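Local coordinates for protein sulfite reductase [ferredoxin] (Mycobacterium tuberculosis, PDB 1ZJ8) that reduces sulfite to sulfide with electrons from ferredoxin, using one siroheme and one [4Fe-4S] cluster per subunit, at residues G351-G356 with A400-L405; A373-R378 with A407-L412; I384-T387 with K391-I394. All blocks are in the same frame, centred on the assembly; numbering follows the deposited sequence.

Contact 1 (G351-G356 with A400-L405); sequences GLNAVG and ALLDDL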
ATOM      1  N   GLY A 351      -9.351  12.307 -25.113  1.00 30.15           N
ATOM      2  CA  GLY A 351     -10.239  13.444 -25.247  1.00 29.63           C
ATOM      3  C   GLY A 351     -11.361  13.437 -24.228  1.00 29.11           C
ATOM      4  O   GLY A 351     -12.061  14.432 -24.097  1.00 28.81           O
ATOM      5  N   LEU A 352     -11.539  12.324 -23.516  1.00 28.66           N
ATOM      6  CA  LEU A 352     -12.531  12.240 -22.459  1.00 28.70           C
ATOM      7  C   LEU A 352     -11.948  12.727 -21.119  1.00 28.61           C
ATOM      8  O   LEU A 352     -10.928  13.414 -21.089  1.00 28.65           O
ATOM      9  CB  LEU A 352     -13.059  10.804 -22.345  1.00 29.06           C
ATOM     10  CG  LEU A 352     -13.622  10.235 -23.648  1.00 29.25           C
ATOM     11  CD1 LEU A 352     -14.117   8.794 -23.445  1.00 29.46           C
ATOM     12  CD2 LEU A 352     -14.711  11.144 -24.218  1.00 28.46           C
ATOM     13  N   ASN A 353     -12.604  12.400 -20.005  1.00 28.38           N
ATOM     14  CA  ASN A 353     -12.134  12.822 -18.700  1.00 28.14           C
ATOM     15  C   ASN A 353     -11.913  11.691 -17.742  1.00 28.02           C
ATOM     16  O   ASN A 353     -12.596  10.680 -17.787  1.00 28.23           O
ATOM     17  CB  ASN A 353     -13.148  13.746 -18.045  1.00 28.38           C
ATOM     18  CG  ASN A 353     -13.341  15.020 -18.807  1.00 28.11           C
ATOM     19  OD1 ASN A 353     -12.562  15.980 -18.675  1.00 25.62           O
ATOM     20  ND2 ASN A 353     -14.400  15.046 -19.619  1.00 28.95           N
ATOM     21  N   ALA A 354     -10.965  11.892 -16.841  1.00 28.21           N
ATOM     22  CA  ALA A 354     -10.826  11.070 -15.639  1.00 28.42           C
ATOM     23  C   ALA A 354     -11.266  11.855 -14.393  1.00 28.41           C
ATOM     24  O   ALA A 354     -10.916  13.020 -14.227  1.00 28.51           O
ATOM     25  CB  ALA A 354      -9.368  10.623 -15.462  1.00 28.71           C
ATOM     26  N   VAL A 355     -11.972  11.188 -13.498  1.00 28.33           N
ATOM     27  CA  VAL A 355     -12.500  11.801 -12.284  1.00 28.46           C
ATOM     28  C   VAL A 355     -11.999  10.987 -11.093  1.00 28.38           C
ATOM     29  O   VAL A 355     -12.290   9.802 -10.993  1.00 28.33           O
ATOM     30  CB  VAL A 355     -14.054  11.777 -12.327  1.00 28.67           C
ATOM     31  CG1 VAL A 355     -14.677  12.260 -11.029  1.00 28.16           C
ATOM     32  CG2 VAL A 355     -14.539  12.595 -13.502  1.00 28.89           C
ATOM     33  N   GLY A 356     -11.227  11.604 -10.205  1.00 28.56           N
ATOM     34  CA  GLY A 356     -10.755  10.910  -8.991  1.00 28.55           C
ATOM     35  C   GLY A 356     -11.572  11.307  -7.768  1.00 28.59           C
ATOM     36  O   GLY A 356     -11.879  12.488  -7.570  1.00 28.82           O
ATOM     37  N   ALA A 400     -20.385  15.676 -21.628  1.00 32.56           N
ATOM     38  CA  ALA A 400     -21.836  15.742 -21.455  1.00 32.73           C
ATOM     39  C   ALA A 400     -22.333  15.095 -20.141  1.00 33.01           C
ATOM     40  O   ALA A 400     -23.281  15.569 -19.512  1.00 33.51           O
ATOM     41  CB  ALA A 400     -22.515  15.077 -22.642  1.00 32.68           C
ATOM     42  N   LEU A 401     -21.681  14.013 -19.743  1.00 32.79           N
ATOM     43  CA  LEU A 401     -22.149  13.160 -18.672  1.00 32.45           C
ATOM     44  C   LEU A 401     -21.408  13.419 -17.377  1.00 32.36           C
ATOM     45  O   LEU A 401     -21.704  12.801 -16.345  1.00 32.08           O
ATOM     46  CB  LEU A 401     -21.949  11.700 -19.110  1.00 32.34           C
ATOM     47  CG  LEU A 401     -22.705  11.331 -20.399  1.00 31.99           C
ATOM     48  CD1 LEU A 401     -22.294   9.985 -20.951  1.00 32.04           C
ATOM     49  CD2 LEU A 401     -24.217  11.378 -20.152  1.00 31.51           C
ATOM     50  N   LEU A 402     -20.430  14.314 -17.432  1.00 32.37           N
ATOM     51  CA  LEU A 402     -19.527  14.525 -16.302  1.00 32.75           C
ATOM     52  C   LEU A 402     -20.277  14.953 -15.068  1.00 32.74           C
ATOM     53  O   LEU A 402     -20.203  14.302 -14.044  1.00 32.71           O
ATOM     54  CB  LEU A 402     -18.467  15.580 -16.629  1.00 32.80           C
ATOM     55  CG  LEU A 402     -17.310  15.809 -15.644  1.00 32.52           C
ATOM     56  CD1 LEU A 402     -16.580  14.515 -15.367  1.00 32.50           C
ATOM     57  CD2 LEU A 402     -16.325  16.820 -16.208  1.00 32.92           C
ATOM     58  N   ASP A 403     -21.013  16.047 -15.174  1.00 33.30           N
ATOM     59  CA  ASP A 403     -21.715  16.595 -14.016  1.00 33.94           C
ATOM     60  C   ASP A 403     -22.574  15.591 -13.292  1.00 34.27           C
ATOM     61  O   ASP A 403     -22.512  15.534 -12.062  1.00 34.36           O
ATOM     62  CB  ASP A 403     -22.599  17.776 -14.400  1.00 34.33           C
ATOM     63  CG  ASP A 403     -21.813  19.049 -14.599  1.00 36.16           C
ATOM     64  OD1 ASP A 403     -20.901  19.339 -13.781  1.00 36.18           O
ATOM     65  OD2 ASP A 403     -22.106  19.756 -15.590  1.00 40.58           O
ATOM     66  N   ASP A 404     -23.382  14.826 -14.041  1.00 34.52           N
ATOM     67  CA  ASP A 404     -24.254  13.800 -13.438  1.00 34.66           C
ATOM     68  C   ASP A 404     -23.467  12.758 -12.658  1.00 34.35           C
ATOM     69  O   ASP A 404     -23.806  12.486 -11.508  1.00 34.55           O
ATOM     70  CB  ASP A 404     -25.164  13.148 -14.474  1.00 35.11           C
ATOM     71  CG  ASP A 404     -26.287  14.085 -14.929  1.00 36.86           C
ATOM     72  OD1 ASP A 404     -26.617  15.062 -14.209  1.00 39.75           O
ATOM     73  OD2 ASP A 404     -26.837  13.850 -16.019  1.00 38.78           O
ATOM     74  N   LEU A 405     -22.402  12.217 -13.249  1.00 33.97           N
ATOM     75  CA  LEU A 405     -21.499  11.316 -12.520  1.00 33.84           C
ATOM     76  C   LEU A 405     -21.000  11.928 -11.189  1.00 33.85           C
ATOM     77  O   LEU A 405     -21.151  11.347 -10.122  1.00 33.77           O
ATOM     78  CB  LEU A 405     -20.295  10.954 -13.381  1.00 33.64           C
ATOM     79  CG  LEU A 405     -19.412   9.864 -12.778  1.00 34.02           C
ATOM     80  CD1 LEU A 405     -20.224   8.587 -12.690  1.00 34.95           C
ATOM     81  CD2 LEU A 405     -18.173   9.614 -13.592  1.00 34.23           C
TER
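Asn353 and Leu402 mark the point where strand and helix come nearest, their CA atoms 8.0 Å apart. The chain of 351-356 is extended from Asn353 onward, while 400-405 forms an early part of helix 399-411, whose backbone bond from Leu405 N to Leu401 O measures 3.2 Å. A separation of this size suits a helix lying over one face of a sheet, where side chains must fill the interval and the backbones stay apart. Alternate residues of the strand supply them: Asn353 and Val355 point at the helix, whereas Ala354 between them points the other way.

Leu402 answers from the helix. Its CG lies anti to the backbone N (chi1 -172°), and the branch so placed carries CD1 to the CG2 methyl of Val355, 3.4 Å away, the two side chains meeting at a slant. The two methyls of Leu402 divide the work, for CD2 goes to the amide end of Asn353, with Asn353 ND2 4.3 Å off. That second approach is loose and apolar on the helix side. The amide nitrogen has its polar partners elsewhere, donating to Asp399 OD1 and to Ile397 O. Asn353 thus ties the strand to Asp399 and to Ile397 of the neighbouring strand, while the same nitrogen is the part of it nearest Leu402.

The surroundings continue this pattern. Leu402 also rests on Val345 of strand 344-347 and on Ile397 of strand 392-397, the strands that border 353-357 in the antiparallel sheet, and backbone bonds join Asn353 to Ile397 and Ala354 to Gln346. Farther along the same helix, Ile406 and Leu409 also pack on Val355.

Contact 2 (A373-R378 with A407-L412); sequences ADLMAR and AGLDAL
Leu375 does almost all the apolar work here, reaching from helix 366-379 to three residues of the 407-412 segment. Its CD1 methyl meets the CD1 methyl of Leu412 tip to tip at 3.8 Å, and the same carbon is 4.0 Å from CD2 of Leu409. The first torsion of Leu375 (chi1 -73°) sets CG anti to the carbonyl carbon, and the chain extends from there across the interval between the helices.

A second kind of contact joins side chain to backbone. Gly408 bears no side chain, so both methyls of Leu375 can lie against its main chain: CD1 is 3.8 Å from Gly408 C, and CD2 is 4.1 Å from Gly408 CA. The nearest CA pair, Leu375 with Gly408, is accordingly only 7.1 Å apart.

Between the two segments the contact is apolar; Asp374, next to Leu375, turns its OD1 to a salt bridge with Arg122 of helix 118-131. Within 407-412, Leu412 N makes weak bonds to Gly408 O and Leu409 O.

The two helices run in roughly opposite directions. Met376 and Leu409 reach the same face of one antiparallel sheet, so the two helices lie side by side on it, as expected of a ferredoxin-like half domain.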
ATOM      1  N   ALA A 373     -20.451   0.970  -9.895  1.00 31.82           N
ATOM      2  CA  ALA A 373     -20.511   0.212 -11.143  1.00 32.09           C
ATOM      3  C   ALA A 373     -21.675   0.660 -12.020  1.00 32.40           C
ATOM      4  O   ALA A 373     -21.517   0.763 -13.240  1.00 32.82           O
ATOM      5  CB  ALA A 373     -20.588  -1.279 -10.862  1.00 32.10           C
ATOM      6  N   ASP A 374     -22.821   0.954 -11.402  1.00 32.65           N
ATOM      7  CA  ASP A 374     -24.018   1.410 -12.146  1.00 32.97           C
ATOM      8  C   ASP A 374     -23.885   2.843 -12.650  1.00 32.86           C
ATOM      9  O   ASP A 374     -24.384   3.185 -13.739  1.00 32.41           O
ATOM     10  CB  ASP A 374     -25.289   1.226 -11.297  1.00 33.51           C
ATOM     11  CG  ASP A 374     -25.533  -0.243 -10.948  1.00 35.12           C
ATOM     12  OD1 ASP A 374     -25.315  -1.091 -11.844  1.00 35.52           O
ATOM     13  OD2 ASP A 374     -25.889  -0.559  -9.783  1.00 38.03           O
ATOM     14  N   LEU A 375     -23.202   3.673 -11.858  1.00 32.76           N
ATOM     15  CA  LEU A 375     -22.844   5.023 -12.290  1.00 32.82           C
ATOM     16  C   LEU A 375     -21.909   4.962 -13.498  1.00 32.86           C
ATOM     17  O   LEU A 375     -22.069   5.729 -14.456  1.00 32.79           O
ATOM     18  CB  LEU A 375     -22.167   5.794 -11.161  1.00 32.80           C
ATOM     19  CG  LEU A 375     -23.067   6.260 -10.017  1.00 32.99           C
ATOM     20  CD1 LEU A 375     -22.231   6.838  -8.886  1.00 33.82           C
ATOM     21  CD2 LEU A 375     -24.082   7.278 -10.511  1.00 32.84           C
ATOM     22  N   MET A 376     -20.947   4.047 -13.465  1.00 32.80           N
ATOM     23  CA  MET A 376     -20.077   3.850 -14.605  1.00 33.31           C
ATOM     24  C   MET A 376     -20.868   3.492 -15.875  1.00 33.40           C
ATOM     25  O   MET A 376     -20.598   4.025 -16.960  1.00 32.95           O
ATOM     26  CB  MET A 376     -19.049   2.775 -14.285  1.00 33.44           C
ATOM     27  CG  MET A 376     -17.948   3.270 -13.363  1.00 33.91           C
ATOM     28  SD  MET A 376     -16.746   2.011 -12.869  1.00 34.51           S
ATOM     29  CE  MET A 376     -16.061   1.558 -14.462  1.00 35.05           C
ATOM     30  N   ALA A 377     -21.851   2.604 -15.736  1.00 33.91           N
ATOM     31  CA  ALA A 377     -22.678   2.193 -16.882  1.00 34.30           C
ATOM     32  C   ALA A 377     -23.465   3.371 -17.402  1.00 34.93           C
ATOM     33  O   ALA A 377     -23.465   3.610 -18.605  1.00 35.32           O
ATOM     34  CB  ALA A 377     -23.609   1.084 -16.530  1.00 34.01           C
ATOM     35  N   ARG A 378     -24.131   4.116 -16.511  1.00 35.45           N
ATOM     36  CA  ARG A 378     -24.794   5.378 -16.915  1.00 35.77           C
ATOM     37  C   ARG A 378     -23.873   6.332 -17.690  1.00 35.03           C
ATOM     38  O   ARG A 378     -24.326   7.090 -18.512  1.00 35.13           O
ATOM     39  CB  ARG A 378     -25.367   6.130 -15.699  1.00 36.44           C
ATOM     40  CG  ARG A 378     -26.879   6.057 -15.577  1.00 38.21           C
ATOM     41  CD  ARG A 378     -27.449   6.927 -14.449  1.00 39.25           C
ATOM     42  NE  ARG A 378     -28.846   7.329 -14.740  1.00 42.40           N
ATOM     43  CZ  ARG A 378     -29.237   8.531 -15.220  1.00 44.16           C
ATOM     44  NH1 ARG A 378     -28.355   9.519 -15.471  1.00 43.47           N
ATOM     45  NH2 ARG A 378     -30.535   8.762 -15.439  1.00 43.74           N
ATOM     46  N   ALA A 407     -22.203  14.142  -9.293  1.00 33.55           N
ATOM     47  CA  ALA A 407     -23.269  14.274  -8.306  1.00 33.65           C
ATOM     48  C   ALA A 407     -23.605  12.910  -7.688  1.00 33.69           C
ATOM     49  O   ALA A 407     -23.646  12.755  -6.461  1.00 33.82           O
ATOM     50  CB  ALA A 407     -24.503  14.915  -8.916  1.00 33.25           C
ATOM     51  N   GLY A 408     -23.809  11.915  -8.536  1.00 33.59           N
ATOM     52  CA  GLY A 408     -23.986  10.551  -8.060  1.00 33.94           C
ATOM     53  C   GLY A 408     -22.916  10.100  -7.082  1.00 34.36           C
ATOM     54  O   GLY A 408     -23.229   9.467  -6.066  1.00 34.78           O
ATOM     55  N   LEU A 409     -21.655  10.421  -7.394  1.00 34.65           N
ATOM     56  CA  LEU A 409     -20.518  10.032  -6.585  1.00 34.74           C
ATOM     57  C   LEU A 409     -20.559  10.720  -5.230  1.00 34.86           C
ATOM     58  O   LEU A 409     -20.295  10.109  -4.201  1.00 34.22           O
ATOM     59  CB  LEU A 409     -19.225  10.384  -7.321  1.00 34.90           C
ATOM     60  CG  LEU A 409     -18.870   9.496  -8.521  1.00 34.88           C
ATOM     61  CD1 LEU A 409     -17.713  10.090  -9.269  1.00 35.56           C
ATOM     62  CD2 LEU A 409     -18.515   8.097  -8.104  1.00 34.58           C
ATOM     63  N   ASP A 410     -20.889  12.006  -5.246  1.00 35.73           N
ATOM     64  CA  ASP A 410     -21.104  12.776  -4.002  1.00 36.40           C
ATOM     65  C   ASP A 410     -22.192  12.147  -3.127  1.00 36.10           C
ATOM     66  O   ASP A 410     -22.019  11.993  -1.934  1.00 35.61           O
ATOM     67  CB  ASP A 410     -21.506  14.248  -4.301  1.00 37.30           C
ATOM     68  CG  ASP A 410     -20.305  15.174  -4.525  1.00 40.16           C
ATOM     69  OD1 ASP A 410     -19.164  14.849  -4.102  1.00 43.46           O
ATOM     70  OD2 ASP A 410     -20.518  16.258  -5.125  1.00 44.56           O
ATOM     71  N   ALA A 411     -23.321  11.800  -3.736  1.00 35.94           N
ATOM     72  CA  ALA A 411     -24.414  11.202  -2.990  1.00 35.83           C
ATOM     73  C   ALA A 411     -24.003   9.892  -2.278  1.00 35.99           C
ATOM     74  O   ALA A 411     -24.619   9.521  -1.289  1.00 36.28           O
ATOM     75  CB  ALA A 411     -25.577  10.986  -3.881  1.00 35.51           C
ATOM     76  N   LEU A 412     -22.972   9.204  -2.778  1.00 35.89           N
ATOM     77  CA  LEU A 412     -22.386   8.046  -2.081  1.00 35.63           C
ATOM     78  C   LEU A 412     -21.242   8.417  -1.131  1.00 35.65           C
ATOM     79  O   LEU A 412     -20.637   7.541  -0.534  1.00 35.58           O
ATOM     80  CB  LEU A 412     -21.827   7.047  -3.080  1.00 35.79           C
ATOM     81  CG  LEU A 412     -22.806   6.389  -4.035  1.00 35.69           C
ATOM     82  CD1 LEU A 412     -22.041   5.920  -5.247  1.00 36.40           C
ATOM     83  CD2 LEU A 412     -23.485   5.237  -3.352  1.00 35.54           C
TER

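Contact 3 (I384-T387 with K391-I394); sequences IRFT and KLVI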
ATOM      1  N   ILE A 384     -12.040   1.658 -14.325  1.00 31.12           N
ATOM      2  CA  ILE A 384     -11.834   2.325 -13.054  1.00 31.13           C
ATOM      3  C   ILE A 384     -10.518   1.785 -12.480  1.00 30.88           C
ATOM      4  O   ILE A 384     -10.130   0.639 -12.755  1.00 30.13           O
ATOM      5  CB  ILE A 384     -13.022   2.061 -12.090  1.00 31.31           C
ATOM      6  CG1 ILE A 384     -12.726   2.582 -10.680  1.00 32.17           C
ATOM      7  CG2 ILE A 384     -13.341   0.566 -11.971  1.00 31.67           C
ATOM      8  CD1 ILE A 384     -13.962   2.608  -9.753  1.00 32.12           C
ATOM      9  N   ARG A 385      -9.831   2.622 -11.709  1.00 30.83           N
ATOM     10  CA  ARG A 385      -8.571   2.256 -11.082  1.00 31.28           C
ATOM     11  C   ARG A 385      -8.584   2.583  -9.589  1.00 31.43           C
ATOM     12  O   ARG A 385      -9.048   3.668  -9.195  1.00 32.08           O
ATOM     13  CB  ARG A 385      -7.424   3.046 -11.726  1.00 31.70           C
ATOM     14  CG  ARG A 385      -6.847   2.448 -13.018  1.00 32.96           C
ATOM     15  CD  ARG A 385      -7.522   3.003 -14.250  1.00 33.60           C
ATOM     16  NE  ARG A 385      -7.279   2.185 -15.440  1.00 34.03           N
ATOM     17  CZ  ARG A 385      -6.242   2.320 -16.268  1.00 34.34           C
ATOM     18  NH1 ARG A 385      -5.306   3.238 -16.082  1.00 33.78           N
ATOM     19  NH2 ARG A 385      -6.159   1.532 -17.324  1.00 35.67           N
ATOM     20  N   PHE A 386      -8.052   1.688  -8.762  1.00 30.99           N
ATOM     21  CA  PHE A 386      -7.749   2.050  -7.383  1.00 31.41           C
ATOM     22  C   PHE A 386      -6.372   2.724  -7.315  1.00 31.17           C
ATOM     23  O   PHE A 386      -5.541   2.482  -8.181  1.00 31.21           O
ATOM     24  CB  PHE A 386      -7.763   0.810  -6.468  1.00 32.36           C
ATOM     25  CG  PHE A 386      -9.107   0.085  -6.388  1.00 32.45           C
ATOM     26  CD1 PHE A 386     -10.309   0.793  -6.305  1.00 33.25           C
ATOM     27  CD2 PHE A 386      -9.153  -1.307  -6.345  1.00 32.06           C
ATOM     28  CE1 PHE A 386     -11.547   0.123  -6.231  1.00 32.93           C
ATOM     29  CE2 PHE A 386     -10.368  -1.976  -6.262  1.00 32.81           C
ATOM     30  CZ  PHE A 386     -11.575  -1.257  -6.204  1.00 32.50           C
ATOM     31  N   THR A 387      -6.133   3.517  -6.267  1.00 30.88           N
ATOM     32  CA  THR A 387      -4.974   4.438  -6.159  1.00 30.98           C
ATOM     33  C   THR A 387      -4.012   3.975  -5.071  1.00 30.98           C
ATOM     34  O   THR A 387      -4.423   3.384  -4.088  1.00 31.57           O
ATOM     35  CB  THR A 387      -5.470   5.882  -5.813  1.00 30.89           C
ATOM     36  OG1 THR A 387      -6.391   6.301  -6.823  1.00 32.82           O
ATOM     37  CG2 THR A 387      -4.363   6.943  -5.729  1.00 30.85           C
ATOM     38  N   LYS A 391      -7.595   5.736  -2.931  1.00 28.69           N
ATOM     39  CA  LYS A 391      -8.604   6.502  -3.652  1.00 28.67           C
ATOM     40  C   LYS A 391      -9.043   5.729  -4.875  1.00 28.48           C
ATOM     41  O   LYS A 391      -8.500   4.663  -5.171  1.00 28.17           O
ATOM     42  CB  LYS A 391      -8.047   7.882  -4.009  1.00 28.68           C
ATOM     43  CG  LYS A 391      -8.039   8.862  -2.792  1.00 29.46           C
ATOM     44  CD  LYS A 391      -6.657   9.314  -2.351  1.00 29.77           C
ATOM     45  CE  LYS A 391      -6.671  10.153  -1.043  1.00 30.68           C
ATOM     46  NZ  LYS A 391      -6.563   9.425   0.253  1.00 29.34           N
ATOM     47  N   LEU A 392     -10.056   6.220  -5.576  1.00 28.83           N
ATOM     48  CA  LEU A 392     -10.409   5.602  -6.858  1.00 29.17           C
ATOM     49  C   LEU A 392     -10.680   6.608  -7.953  1.00 28.61           C
ATOM     50  O   LEU A 392     -11.256   7.662  -7.707  1.00 27.72           O
ATOM     51  CB  LEU A 392     -11.585   4.621  -6.730  1.00 29.56           C
ATOM     52  CG  LEU A 392     -12.533   4.688  -5.540  1.00 31.21           C
ATOM     53  CD1 LEU A 392     -13.719   3.719  -5.751  1.00 32.81           C
ATOM     54  CD2 LEU A 392     -11.826   4.341  -4.246  1.00 32.39           C
ATOM     55  N   VAL A 393     -10.270   6.248  -9.168  1.00 28.70           N
ATOM     56  CA  VAL A 393     -10.534   7.086 -10.326  1.00 29.21           C
ATOM     57  C   VAL A 393     -11.199   6.314 -11.462  1.00 29.21           C
ATOM     58  O   VAL A 393     -10.809   5.192 -11.772  1.00 29.29           O
ATOM     59  CB  VAL A 393      -9.262   7.882 -10.766  1.00 29.23           C
ATOM     60  CG1 VAL A 393      -8.025   7.389 -10.044  1.00 29.81           C
ATOM     61  CG2 VAL A 393      -9.080   7.889 -12.274  1.00 29.44           C
ATOM     62  N   ILE A 394     -12.212   6.946 -12.059  1.00 29.81           N
ATOM     63  CA  ILE A 394     -12.976   6.418 -13.201  1.00 30.06           C
ATOM     64  C   ILE A 394     -12.527   7.078 -14.498  1.00 30.04           C
ATOM     65  O   ILE A 394     -12.514   8.294 -14.571  1.00 30.15           O
ATOM     66  CB  ILE A 394     -14.483   6.779 -13.094  1.00 30.54           C
ATOM     67  CG1 ILE A 394     -15.025   6.663 -11.663  1.00 32.19           C
ATOM     68  CG2 ILE A 394     -15.318   5.909 -14.036  1.00 30.51           C
ATOM     69  CD1 ILE A 394     -15.127   5.261 -11.160  1.00 33.79           C
TER
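Ile384 and Thr387 lose the most surface in this pairing, with Val393 next, and they sit at different places along it. Ile384 meets Ile394 as a non-hydrogen-bonded antiparallel pair. Its CG1, held anti to the backbone N (chi1 172°), runs at a slant past the end of Ile394, coming within 3.6 Å of Ile394 CD1. Leu392 lies alongside Ile384 on the same face and points the same way, with Leu392 CD1 4.2 Å from Ile384 CD1. Helix 366-379 covers this face, Val372 and Met376 packing on both isoleucines.

Val393 pairs with Arg385 in the hydrogen-bonded position. The bond from Arg385 N to Val393 O is 2.8 Å long and that from Val393 N to Arg385 O 2.9 Å, both nearly straight. Here the chain illustrates the antiparallel beta hairpin: strands 384-386 and 392-397, linked by a short turn, are the second and third strands of a five-stranded antiparallel sheet, between 353-357 of the same ferredoxin-like half domain and 115-116 from the other half domain. The hairpin also brings Phe386 near the cofactor, its side chain being about 9 Å from the bound siroheme; the edge of the ring, at CD1, meets Leu392 CB at 4.1 Å.

Thr387 works at the turn end, where regular pairing gives way. Lys391 O accepts two weak bonds from this one residue, from Thr387 N at 2.8 Å and a bent 129°, and from Thr387 OG1 at 3.1 Å. The hydroxyl can join in because it stands beside the backbone N (chi1 -57°). Val393 CG1 approaches the same OG1, on the face it shares with Arg385. Lys391 turns its NZ back to the turn, donating to Tyr389 O, whereas Arg385 leads away to weak bonds with Pro183 O and Ala185 O.

All three contacts belong to one ferredoxin-like half domain and differ by layer. Contact 3 lies within the sheet, buried nearer the centre of the chain, and relies on backbone hydrogen bonds with apolar side chains added. Contact 1 sets helix 399-411 against a neighbouring strand of that sheet, also buried but wholly through side chains; Val355 O connects it to contact 3 by a probable hydrogen bond from Ile394 N. Contact 2, only partly buried, joins that helix to 366-379 by leucine packing. It meets contact 1 where Leu405 CD1 lies 3.7 Å from Leu375 CB, and contact 3 where helix 366-379 lies over the hairpin.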